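Local coordinates for protein geranyltranstransferase (Agrobacterium tumefaciens, PDB 2H8O) that probably makes farnesyl diphosphate by joining geranyl diphosphate to isopentenyl diphosphate, as a two-subunit, mostly helical prenyltransferase, at residues L181-S184 with L185-A189; R89-L92 with V93-V97; S157-T160 with L161-I165; N171-A174 with A175-A179; E45-A48 with K49-L53. All blocks are in the same frame, centred on the assembly; numbering follows the deposited sequence. Where two conformers were deposited one is given.

Interaction 1 (L181-S184 with L185-A189); sequences LVIS and LARAA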
loop_
_atom_site.group_PDB
_atom_site.type_symbol
_atom_site.label_atom_id
_atom_site.label_comp_id
_atom_site.label_asym_id
_atom_site.label_seq_id
_atom_site.Cartn_x
_atom_site.Cartn_y
_atom_site.Cartn_z
ATOM N N LEU A 181 6.635 -0.849 12.381
ATOM C CA LEU A 181 5.786 0.230 11.890
ATOM C C LEU A 181 5.025 -0.190 10.634
ATOM O O LEU A 181 3.874 0.197 10.462
ATOM C CB LEU A 181 6.636 1.452 11.558
ATOM C CG LEU A 181 7.159 2.267 12.738
ATOM C CD1 LEU A 181 8.142 3.306 12.253
ATOM C CD2 LEU A 181 6.038 2.931 13.482
ATOM N N VAL A 182 5.673 -0.925 9.734
ATOM C CA VAL A 182 5.012 -1.384 8.512
ATOM C C VAL A 182 3.821 -2.285 8.893
ATOM O O VAL A 182 2.701 -2.123 8.375
ATOM C CB VAL A 182 5.977 -2.105 7.564
ATOM C CG1 VAL A 182 5.199 -2.809 6.407
ATOM C CG2 VAL A 182 7.038 -1.119 6.975
ATOM N N ILE A 183 4.056 -3.206 9.816
ATOM C CA ILE A 183 2.977 -4.088 10.308
ATOM C C ILE A 183 1.871 -3.245 10.933
ATOM O O ILE A 183 0.701 -3.387 10.597
ATOM C CB ILE A 183 3.492 -5.150 11.323
ATOM C CG1 ILE A 183 4.559 -6.062 10.702
ATOM C CG2 ILE A 183 2.324 -5.971 11.902
ATOM C CD1 ILE A 183 5.394 -6.773 11.769
ATOM N N SER A 184 2.238 -2.348 11.843
ATOM C CA SER A 184 1.247 -1.561 12.570
ATOM C C SER A 184 0.412 -0.701 11.613
ATOM O O SER A 184 -0.821 -0.597 11.752
ATOM C CB SER A 184 1.964 -0.677 13.594
ATOM O OG SER A 184 1.066 0.036 14.406
ATOM N N LEU A 185 1.081 -0.082 10.642
ATOM C CA LEU A 185 0.374 0.782 9.696
ATOM C C LEU A 185 -0.549 -0.023 8.762
ATOM O O LEU A 185 -1.706 0.324 8.557
ATOM C CB LEU A 185 1.337 1.638 8.878
ATOM C CG LEU A 185 0.647 2.662 7.973
ATOM C CD1 LEU A 185 -0.364 3.537 8.752
ATOM C CD2 LEU A 185 1.691 3.512 7.238
ATOM N N ALA A 186 -0.052 -1.153 8.278
ATOM C CA ALA A 186 -0.825 -2.016 7.396
ATOM C C ALA A 186 -2.061 -2.567 8.106
ATOM O O ALA A 186 -3.147 -2.617 7.498
ATOM C CB ALA A 186 0.056 -3.152 6.860
ATOM N N ARG A 187 -1.899 -2.947 9.379
ATOM C CA ARG A 187 -3.027 -3.467 10.150
ATOM C C ARG A 187 -4.027 -2.364 10.414
ATOM O O ARG A 187 -5.225 -2.586 10.296
ATOM C CB ARG A 187 -2.576 -4.114 11.465
ATOM C CG ARG A 187 -1.655 -5.300 11.245
ATOM C CD ARG A 187 -2.322 -6.654 11.225
ATOM N NE ARG A 187 -1.295 -7.624 10.838
ATOM C CZ ARG A 187 -0.533 -8.324 11.666
ATOM N NH1 ARG A 187 -0.712 -8.266 12.975
ATOM N NH2 ARG A 187 0.393 -9.139 11.160
ATOM N N ALA A 188 -3.533 -1.167 10.742
ATOM C CA ALA A 188 -4.417 -0.023 11.015
ATOM C C ALA A 188 -5.153 0.457 9.770
ATOM O O ALA A 188 -6.254 1.023 9.877
ATOM C CB ALA A 188 -3.631 1.145 11.595
ATOM N N ALA A 189 -4.544 0.251 8.596
ATOM C CA ALA A 189 -5.047 0.837 7.350
ATOM C C ALA A 189 -5.921 -0.074 6.476
ATOM O O ALA A 189 -6.690 0.422 5.635
ATOM C CB ALA A 189 -3.865 1.341 6.529
#
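Four successive backbone bonds tie L181-S184 to L185-A189 in one run of alpha-helix. L185 N gives its hydrogen to L181 O at 2.8 Å, and A186 N, R187 N and A188 N do the same for V182 O, I183 O and S184 O. Of the four, the bond from R187 N, 2.9 Å from I183 O, arrives almost in line with the acceptor's C=O.

That turn of helix also sets up the main side-chain contact. I183 and R187, one turn apart, lie side by side and point the same way. The gamma methyl of I183 sits over the centre of one guanidinium face, with CG2 3.7 Å from R187 CZ. The arginine chain is bent at chi2 (-95°), and its CG lies against the helix backbone, 3.1 Å from I183 O.

The polar end of R187 belongs to the dimer. On the second subunit, D164 forms a salt bridge with NE, A64 O accepts from NH1 and S168 OG makes a weak bond to NH2. On other sides of the helix, L185 meets F228 on helix 211-237, while V182 packs against F163 and I166 of helix 148-167.

The guanidinium thus has both kinds of neighbour it can use: N-H groups committed across the subunit boundary, and a flat face laid on a hydrocarbon group of its own helix. Several partners at different nitrogens should fix its rotation, and the nearby D164 carboxylate of the second subunit probably stabilises its positive charge at this interface.

Interaction 2 (R89-L92 with V93-V97); sequences RPFL and VIESV
E95 lies across the ring of F91, one helical turn earlier. Its CB starts 3.4 Å from F91 O, the same carbonyl oxygen that accepts the backbone bond from E95 N at 2.9 Å. CG comes next and does two things: it lies 3.3 Å from F91 O, and it hangs over one face of the F91 ring in a CH-pi contact. CG is 3.9 Å from the ring centroid and 17° off the ring normal. F91 meets it because its own CG is anti to the backbone N (chi1 167°), which stands the ring up beside the carbonyl. Beyond CG the glutamate bends at chi2, and the carboxylate plane ends up 37° from that of the ring. At the tip, OE2 forms a salt bridge with R42 and a hydrogen bond with N46.

R42 and N46 both lie on helix 34-57, whose F39 also meets the F91 ring edge-to-face. Helix 321-331 adds I322 and A326 against F91. L92 faces helix 211-237 and V93 faces helix 104-125, so helix 88-99, which starts within the family's GGKRLRP sequence, is packed among four others.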
loop_
_atom_site.group_PDB
_atom_site.type_symbol
_atom_site.label_atom_id
_atom_site.label_comp_id
_atom_site.label_asym_id
_atom_site.label_seq_id
_atom_site.Cartn_x
_atom_site.Cartn_y
_atom_site.Cartn_z
ATOM N N ARG A 89 -2.603 14.013 12.154
ATOM C CA ARG A 89 -1.963 12.699 12.285
ATOM C C ARG A 89 -0.412 12.809 12.393
ATOM O O ARG A 89 0.180 12.264 13.331
ATOM C CB ARG A 89 -2.449 11.746 11.190
ATOM C CG ARG A 89 -3.917 11.407 11.430
ATOM C CD ARG A 89 -4.611 10.795 10.233
ATOM N NE ARG A 89 -6.062 10.718 10.435
ATOM C CZ ARG A 89 -6.888 11.754 10.332
ATOM N NH1 ARG A 89 -6.436 12.976 10.019
ATOM N NH2 ARG A 89 -8.182 11.581 10.535
ATOM N N PRO A 90 0.241 13.536 11.462
ATOM C CA PRO A 90 1.662 13.811 11.672
ATOM C C PRO A 90 1.988 14.513 12.994
ATOM O O PRO A 90 3.007 14.219 13.605
ATOM C CB PRO A 90 2.045 14.709 10.493
ATOM C CG PRO A 90 0.927 14.764 9.615
ATOM C CD PRO A 90 -0.231 14.014 10.150
ATOM N N PHE A 91 1.130 15.437 13.422
ATOM C CA PHE A 91 1.321 16.116 14.689
ATOM C C PHE A 91 1.460 15.089 15.808
ATOM O O PHE A 91 2.367 15.169 16.657
ATOM C CB PHE A 91 0.155 17.061 14.981
ATOM C CG PHE A 91 0.128 17.560 16.380
ATOM C CD1 PHE A 91 0.716 18.766 16.724
ATOM C CD2 PHE A 91 -0.479 16.812 17.381
ATOM C CE1 PHE A 91 0.677 19.206 18.050
ATOM C CE2 PHE A 91 -0.500 17.264 18.691
ATOM C CZ PHE A 91 0.063 18.442 19.011
ATOM N N LEU A 92 0.549 14.112 15.810
ATOM C CA LEU A 92 0.520 13.117 16.874
ATOM C C LEU A 92 1.768 12.224 16.846
ATOM O O LEU A 92 2.339 11.891 17.903
ATOM C CB LEU A 92 -0.767 12.282 16.809
ATOM C CG LEU A 92 -2.059 13.048 17.152
ATOM C CD1 LEU A 92 -3.292 12.249 16.715
ATOM C CD2 LEU A 92 -2.123 13.386 18.638
ATOM N N VAL A 93 2.220 11.849 15.654
ATOM C CA VAL A 93 3.464 11.083 15.525
ATOM C C VAL A 93 4.667 11.875 16.086
ATOM O O VAL A 93 5.427 11.399 16.966
ATOM C CB VAL A 93 3.735 10.666 14.081
ATOM C CG1 VAL A 93 5.083 9.936 14.005
ATOM C CG2 VAL A 93 2.592 9.783 13.540
ATOM N N ILE A 94 4.821 13.090 15.588
ATOM C CA ILE A 94 5.918 13.965 15.995
ATOM C C ILE A 94 5.915 14.156 17.512
ATOM O O ILE A 94 6.961 14.086 18.168
ATOM C CB ILE A 94 5.799 15.329 15.269
ATOM C CG1 ILE A 94 6.101 15.157 13.764
ATOM C CG2 ILE A 94 6.746 16.370 15.900
ATOM C CD1 ILE A 94 5.633 16.294 12.901
ATOM N N GLU A 95 4.742 14.428 18.075
ATOM C CA GLU A 95 4.667 14.750 19.509
ATOM C C GLU A 95 4.763 13.509 20.413
ATOM O O GLU A 95 5.273 13.588 21.522
ATOM C CB GLU A 95 3.453 15.627 19.810
ATOM C CG GLU A 95 3.550 17.024 19.131
ATOM C CD GLU A 95 4.813 17.826 19.553
ATOM O OE1 GLU A 95 5.274 17.683 20.715
ATOM O OE2 GLU A 95 5.341 18.642 18.743
ATOM N N SER A 96 4.302 12.361 19.923
ATOM C CA SER A 96 4.505 11.097 20.637
ATOM C C SER A 96 5.997 10.776 20.679
ATOM O O SER A 96 6.547 10.417 21.733
ATOM C CB SER A 96 3.741 9.952 19.973
ATOM O OG SER A 96 3.947 8.739 20.682
ATOM N N VAL A 97 6.659 10.943 19.538
ATOM C CA VAL A 97 8.096 10.739 19.476
ATOM C C VAL A 97 8.814 11.689 20.456
ATOM O O VAL A 97 9.698 11.251 21.204
ATOM C CB VAL A 97 8.642 10.912 18.045
ATOM C CG1 VAL A 97 10.164 10.861 18.047
ATOM C CG2 VAL A 97 8.080 9.814 17.102
#

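Interaction 3 (S157-T160 with L161-I165); sequences SLLT and LAFDI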
loop_
_atom_site.group_PDB
_atom_site.type_symbol
_atom_site.label_atom_id
_atom_site.label_comp_id
_atom_site.label_asym_id
_atom_site.label_seq_id
_atom_site.Cartn_x
_atom_site.Cartn_y
_atom_site.Cartn_z
ATOM N N SER A 157 -0.891 5.279 -5.506
ATOM C CA SER A 157 0.519 5.651 -5.445
ATOM C C SER A 157 0.878 6.264 -4.077
ATOM O O SER A 157 1.956 6.045 -3.560
ATOM C CB SER A 157 0.907 6.581 -6.579
ATOM O OG SER A 157 0.683 5.992 -7.865
ATOM N N LEU A 158 -0.037 7.043 -3.499
ATOM C CA LEU A 158 0.181 7.615 -2.154
ATOM C C LEU A 158 0.188 6.529 -1.078
ATOM O O LEU A 158 0.987 6.585 -0.149
ATOM C CB LEU A 158 -0.880 8.665 -1.843
ATOM C CG LEU A 158 -0.684 10.020 -2.516
ATOM C CD1 LEU A 158 -2.010 10.841 -2.333
ATOM C CD2 LEU A 158 0.504 10.784 -1.961
ATOM N N LEU A 159 -0.710 5.538 -1.206
ATOM C CA LEU A 159 -0.700 4.391 -0.279
ATOM C C LEU A 159 0.645 3.633 -0.374
ATOM O O LEU A 159 1.257 3.298 0.635
ATOM C CB LEU A 159 -1.883 3.479 -0.572
ATOM C CG LEU A 159 -1.918 2.136 0.128
ATOM C CD1 LEU A 159 -1.747 2.281 1.638
ATOM C CD2 LEU A 159 -3.233 1.417 -0.180
ATOM N N THR A 160 1.094 3.384 -1.604
ATOM C CA THR A 160 2.347 2.684 -1.858
ATOM C C THR A 160 3.524 3.488 -1.269
ATOM O O THR A 160 4.412 2.946 -0.628
ATOM C CB THR A 160 2.554 2.437 -3.358
ATOM O OG1 THR A 160 1.396 1.767 -3.895
ATOM C CG2 THR A 160 3.793 1.568 -3.600
ATOM N N LEU A 161 3.522 4.790 -1.538
ATOM C CA LEU A 161 4.607 5.679 -1.077
ATOM C C LEU A 161 4.732 5.720 0.448
ATOM O O LEU A 161 5.852 5.853 0.991
ATOM C CB LEU A 161 4.396 7.105 -1.626
ATOM C CG LEU A 161 5.654 7.983 -1.577
ATOM C CD1 LEU A 161 6.675 7.476 -2.584
ATOM C CD2 LEU A 161 5.263 9.408 -1.848
ATOM N N ALA A 162 3.607 5.624 1.161
ATOM C CA ALA A 162 3.633 5.599 2.629
ATOM C C ALA A 162 4.602 4.529 3.130
ATOM O O ALA A 162 5.398 4.753 4.043
ATOM C CB ALA A 162 2.236 5.388 3.191
ATOM N N PHE A 163 4.544 3.346 2.522
ATOM C CA PHE A 163 5.410 2.243 2.928
ATOM C C PHE A 163 6.870 2.446 2.540
ATOM O O PHE A 163 7.766 2.171 3.338
ATOM C CB PHE A 163 4.830 0.913 2.465
ATOM C CG PHE A 163 3.567 0.574 3.185
ATOM C CD1 PHE A 163 3.630 0.131 4.483
ATOM C CD2 PHE A 163 2.317 0.797 2.612
ATOM C CE1 PHE A 163 2.465 -0.178 5.184
ATOM C CE2 PHE A 163 1.171 0.507 3.306
ATOM C CZ PHE A 163 1.239 0.031 4.585
ATOM N N ASP A 164 7.087 2.987 1.339
ATOM C CA ASP A 164 8.420 3.436 0.936
ATOM C C ASP A 164 9.028 4.407 1.954
ATOM O O ASP A 164 10.157 4.246 2.365
ATOM C CB ASP A 164 8.352 4.088 -0.452
ATOM C CG ASP A 164 9.718 4.365 -1.059
ATOM O OD1 ASP A 164 10.747 3.854 -0.567
ATOM O OD2 ASP A 164 9.765 5.101 -2.073
ATOM N N ILE A 165 8.266 5.419 2.356
ATOM C CA ILE A 165 8.774 6.453 3.252
ATOM C C ILE A 165 9.159 5.870 4.604
ATOM O O ILE A 165 10.200 6.209 5.172
ATOM C CB ILE A 165 7.735 7.569 3.435
ATOM C CG1 ILE A 165 7.521 8.308 2.117
ATOM C CG2 ILE A 165 8.163 8.550 4.541
ATOM C CD1 ILE A 165 6.249 9.119 2.089
#
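L159 and F163 reach each other through different first torsions: L159 swings CG away from its backbone N (chi1 170°), whereas F163 keeps CG beside its own N (chi1 -68°). The two side chains then run side by side, pointing the same way, and L159 CD1 touches F163 CE2 at 3.8 Å. The ring also keeps near the backbone, with F163 CD2 3.4 Å from L159 O, and T160 O lies at its edge, near the ring plane.

Backbone bonding changes along this short run. The first turn is ordinary, L161 N bonding to S157 O at 2.8 Å and A162 N to L158 O at 3.1 Å. After that the pattern loosens at one place: F163 N stands 3.8 Å from L159 O and makes a weak, bent bond to T160 O instead, at 3.2 Å. D164 N gives T160 O a second weak bond, at 3.3 Å but nearly straight.

Helix 148-167 belongs to the all-alpha isoprenoid synthase fold and lies along the dimer interface. F163 stacks on F163 of the second subunit, L159 packs against T160 there, and D164 packs on A186 of that subunit. Within its own chain F163 also rests on A186 of helix 175-189.

The hydroxyls turn back onto their own helix: T160 OG1 bonds to D156 O, and S157 OG to L153 O. L158, on another side, packs on Y120 of helix 104-125 and on M77 and V81 of helix 71-82.

Interaction 4 (N171-A174 with A175-A179); sequences NPLA and AERKA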
loop_
_atom_site.group_PDB
_atom_site.type_symbol
_atom_site.label_atom_id
_atom_site.label_comp_id
_atom_site.label_asym_id
_atom_site.label_seq_id
_atom_site.Cartn_x
_atom_site.Cartn_y
_atom_site.Cartn_z
ATOM N N ASN A 171 14.946 7.388 6.215
ATOM C CA ASN A 171 14.285 7.422 7.506
ATOM C C ASN A 171 15.274 6.862 8.517
ATOM O O ASN A 171 15.588 5.663 8.467
ATOM C CB ASN A 171 13.017 6.559 7.497
ATOM C CG ASN A 171 12.280 6.593 8.822
ATOM O OD1 ASN A 171 12.568 7.435 9.675
ATOM N ND2 ASN A 171 11.320 5.680 9.008
ATOM N N PRO A 172 15.817 7.725 9.414
ATOM C CA PRO A 172 16.880 7.248 10.299
ATOM C C PRO A 172 16.322 6.456 11.463
ATOM O O PRO A 172 16.088 7.001 12.537
ATOM C CB PRO A 172 17.554 8.552 10.764
ATOM C CG PRO A 172 16.448 9.548 10.771
ATOM C CD PRO A 172 15.500 9.152 9.646
ATOM N N LEU A 173 16.066 5.169 11.213
ATOM C CA LEU A 173 15.387 4.289 12.155
ATOM C C LEU A 173 15.814 2.830 11.906
ATOM O O LEU A 173 15.946 2.405 10.764
ATOM C CB LEU A 173 13.884 4.447 11.978
ATOM C CG LEU A 173 12.964 3.790 12.992
ATOM C CD1 LEU A 173 13.208 4.392 14.382
ATOM C CD2 LEU A 173 11.514 3.971 12.543
ATOM N N ALA A 174 16.063 2.083 12.980
ATOM C CA ALA A 174 16.522 0.697 12.860
ATOM C C ALA A 174 15.486 -0.146 12.121
ATOM O O ALA A 174 14.285 0.102 12.224
ATOM C CB ALA A 174 16.797 0.092 14.225
ATOM N N ALA A 175 15.980 -1.146 11.400
ATOM C CA ALA A 175 15.149 -2.040 10.584
ATOM C C ALA A 175 14.039 -2.708 11.386
ATOM O O ALA A 175 12.928 -2.831 10.918
ATOM C CB ALA A 175 16.017 -3.099 9.890
ATOM N N GLU A 176 14.344 -3.128 12.608
ATOM C CA GLU A 176 13.352 -3.810 13.438
ATOM C C GLU A 176 12.167 -2.894 13.743
ATOM O O GLU A 176 11.002 -3.318 13.722
ATOM C CB GLU A 176 13.986 -4.299 14.740
ATOM C CG GLU A 176 15.041 -5.380 14.551
ATOM C CD GLU A 176 16.445 -4.876 14.114
ATOM O OE1 GLU A 176 16.726 -3.641 14.044
ATOM O OE2 GLU A 176 17.289 -5.766 13.832
ATOM N N ARG A 177 12.475 -1.616 13.983
ATOM C CA ARG A 177 11.443 -0.615 14.243
ATOM C C ARG A 177 10.641 -0.268 12.967
ATOM O O ARG A 177 9.416 -0.094 13.016
ATOM C CB ARG A 177 12.072 0.622 14.886
ATOM C CG ARG A 177 12.626 0.346 16.261
ATOM C CD ARG A 177 13.319 1.557 16.859
ATOM N NE ARG A 177 14.115 1.174 18.019
ATOM C CZ ARG A 177 14.736 2.036 18.824
ATOM N NH1 ARG A 177 14.618 3.344 18.642
ATOM N NH2 ARG A 177 15.455 1.578 19.849
ATOM N N LYS A 178 11.333 -0.186 11.834
ATOM C CA LYS A 178 10.685 -0.027 10.520
ATOM C C LYS A 178 9.703 -1.169 10.242
ATOM O O LYS A 178 8.562 -0.930 9.883
ATOM C CB LYS A 178 11.739 0.057 9.420
ATOM C CG LYS A 178 12.465 1.410 9.413
ATOM C CD LYS A 178 13.699 1.426 8.515
ATOM C CE LYS A 178 14.106 2.869 8.167
ATOM N NZ LYS A 178 15.509 3.000 7.736
ATOM N N ALA A 179 10.142 -2.406 10.441
ATOM C CA ALA A 179 9.242 -3.569 10.231
ATOM C C ALA A 179 8.018 -3.486 11.127
ATOM O O ALA A 179 6.898 -3.695 10.680
ATOM C CB ALA A 179 9.981 -4.895 10.434
#
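K178 stretches its side chain back over N171 and L173, sliding past both in the opposite direction to theirs. Its CE lies 3.9 Å from N171 CB and 4.1 Å from L173 CB, so the methylenes pack while the amine ends among carbonyl oxygens. NZ gives N171 O a hydrogen bond of 2.8 Å, in the carbonyl plane, and makes a weaker one to L173 O at 3.1 Å. A further bond goes to S168 O. The chain is extended beyond CG, and that length is what carries the amine from the first turn of the helix to the loop before it.

L173 also crosses R177 at about a right angle, CD1 meeting R177 CD at 3.8 Å. The guanidinium of R177 continues to I236 O, while N171 ND2 bonds to I166 O at the end of the preceding helix. On the outer side, E176 lies close to E176 of the second subunit, two like charges near each other.

P172 is the centre of an inverse gamma turn, closed by a weak bond from L173 N to N171 O. A174 then takes the N-cap position, and its carbonyl accepts from K178 N at 3.0 Å, the first-turn bond typical of an alpha-helix start.

Interaction 5 (E45-A48 with K49-L53); sequences ENAA and KTEAL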
loop_
_atom_site.group_PDB
_atom_site.type_symbol
_atom_site.label_atom_id
_atom_site.label_comp_id
_atom_site.label_asym_id
_atom_site.label_seq_id
_atom_site.Cartn_x
_atom_site.Cartn_y
_atom_site.Cartn_z
ATOM N N GLU A 45 3.054 24.490 13.255
ATOM C CA GLU A 45 4.499 24.251 13.101
ATOM C C GLU A 45 4.774 22.877 12.539
ATOM O O GLU A 45 5.576 22.719 11.605
ATOM C CB GLU A 45 5.245 24.360 14.440
ATOM C CG GLU A 45 5.387 25.722 14.976
ATOM C CD GLU A 45 5.787 25.769 16.473
ATOM O OE1 GLU A 45 6.206 24.749 17.064
ATOM O OE2 GLU A 45 5.678 26.856 17.051
ATOM N N ASN A 46 4.140 21.876 13.136
ATOM C CA ASN A 46 4.330 20.513 12.690
ATOM C C ASN A 46 3.740 20.322 11.309
ATOM O O ASN A 46 4.259 19.544 10.531
ATOM C CB ASN A 46 3.785 19.489 13.717
ATOM C CG ASN A 46 4.664 19.415 14.951
ATOM O OD1 ASN A 46 5.810 19.907 14.945
ATOM N ND2 ASN A 46 4.141 18.809 16.029
ATOM N N ALA A 47 2.633 21.011 11.025
ATOM C CA ALA A 47 2.021 20.928 9.689
ATOM C C ALA A 47 3.011 21.438 8.656
ATOM O O ALA A 47 3.257 20.793 7.628
ATOM C CB ALA A 47 0.723 21.714 9.639
ATOM N N ALA A 48 3.604 22.597 8.924
ATOM C CA ALA A 48 4.596 23.171 8.013
ATOM C C ALA A 48 5.847 22.285 7.821
ATOM O O ALA A 48 6.321 22.103 6.701
ATOM C CB ALA A 48 4.988 24.586 8.459
ATOM N N LYS A 49 6.387 21.731 8.907
ATOM C CA LYS A 49 7.516 20.803 8.793
ATOM C C LYS A 49 7.173 19.583 7.953
ATOM O O LYS A 49 7.966 19.146 7.133
ATOM C CB LYS A 49 7.955 20.337 10.178
ATOM C CG LYS A 49 8.644 21.397 10.994
ATOM C CD LYS A 49 9.153 20.837 12.314
ATOM C CE LYS A 49 9.869 21.890 13.156
ATOM N NZ LYS A 49 10.041 21.430 14.577
ATOM N N THR A 50 5.990 19.027 8.197
ATOM C CA THR A 50 5.555 17.810 7.503
ATOM C C THR A 50 5.334 18.136 6.023
ATOM O O THR A 50 5.776 17.405 5.149
ATOM C CB THR A 50 4.280 17.209 8.133
ATOM O OG1 THR A 50 4.516 16.912 9.522
ATOM C CG2 THR A 50 3.889 15.917 7.429
ATOM N N GLU A 51 4.670 19.255 5.757
ATOM C CA GLU A 51 4.485 19.698 4.378
ATOM C C GLU A 51 5.795 19.916 3.624
ATOM O O GLU A 51 5.877 19.623 2.428
ATOM C CB GLU A 51 3.574 20.919 4.336
ATOM C CG GLU A 51 2.144 20.573 4.675
ATOM C CD GLU A 51 1.286 21.761 5.120
ATOM O OE1 GLU A 51 1.761 22.939 5.079
ATOM O OE2 GLU A 51 0.128 21.499 5.530
ATOM N N ALA A 52 6.808 20.486 4.274
ATOM C CA ALA A 52 8.095 20.690 3.627
ATOM C C ALA A 52 8.716 19.343 3.214
ATOM O O ALA A 52 9.141 19.165 2.060
ATOM C CB ALA A 52 9.042 21.488 4.539
ATOM N N LEU A 53 8.675 18.367 4.124
ATOM C CA LEU A 53 9.218 17.043 3.785
ATOM C C LEU A 53 8.377 16.388 2.685
ATOM O O LEU A 53 8.916 15.833 1.725
ATOM C CB LEU A 53 9.309 16.161 5.016
ATOM C CG LEU A 53 9.844 14.750 4.759
ATOM C CD1 LEU A 53 11.262 14.740 4.186
ATOM C CD2 LEU A 53 9.833 13.959 6.051
HETATM O O HOH W 1 8.332 19.822 15.872
#
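E45 O accepts from K49 N at 3.0 Å, the first of four i to i+4 bonds that make this part of helix 34-57 regular alpha-helix. The E45 carboxylate goes to R42 in a salt bridge. The K49 amine is of opposite charge, but E45 OE1 stays 5.6 Å from K49 NZ.

N46 works with both of its ends. Its backbone oxygen takes two hydrogens from T50, from N at 3.0 Å and from OG1 at 2.8 Å, the two reaching it from opposite faces of the carbonyl plane. The threonine can do this because OG1 lies beside its own backbone N (chi1 -58°), which folds the hydroxyl back on the preceding turn; a buried hydroxyl is satisfied this way. The side chain of N46 packs on I94 of helix 88-99.

A47 binds E51 N through its carbonyl, at 2.8 Å and nearly in line with the C=O. E51 CG lies 3.2 Å from the same A47 oxygen, and the chain then extends until OE2 pairs with R87. A48, on the exposed side, accepts from A52 N.

One water bridges N46 and K49: it donates to N46 OD1 and accepts from K49 NZ, each 2.7 Å from its oxygen.

How the interactions relate
Interactions 1, 3 and 4 form one cluster at the dimer interface. V182 O lies 3.7 Å from F163 CE1, joining interactions 1 and 3, while L173 CD2, in the loop ahead of helix 175-189, meets L181 CD1 of that helix at 3.4 Å, joining interactions 4 and 1. All three touch the second subunit. Interactions 2 and 5 form another pair, centres about 11 Å apart, with P90 CB 3.5 Å from T50 OG1; neither meets the other chain. Helix 104-125 touches all five and so links the two groups. It leads into the family's first aspartate-rich motif, which in relatives binds the allylic diphosphate through magnesium.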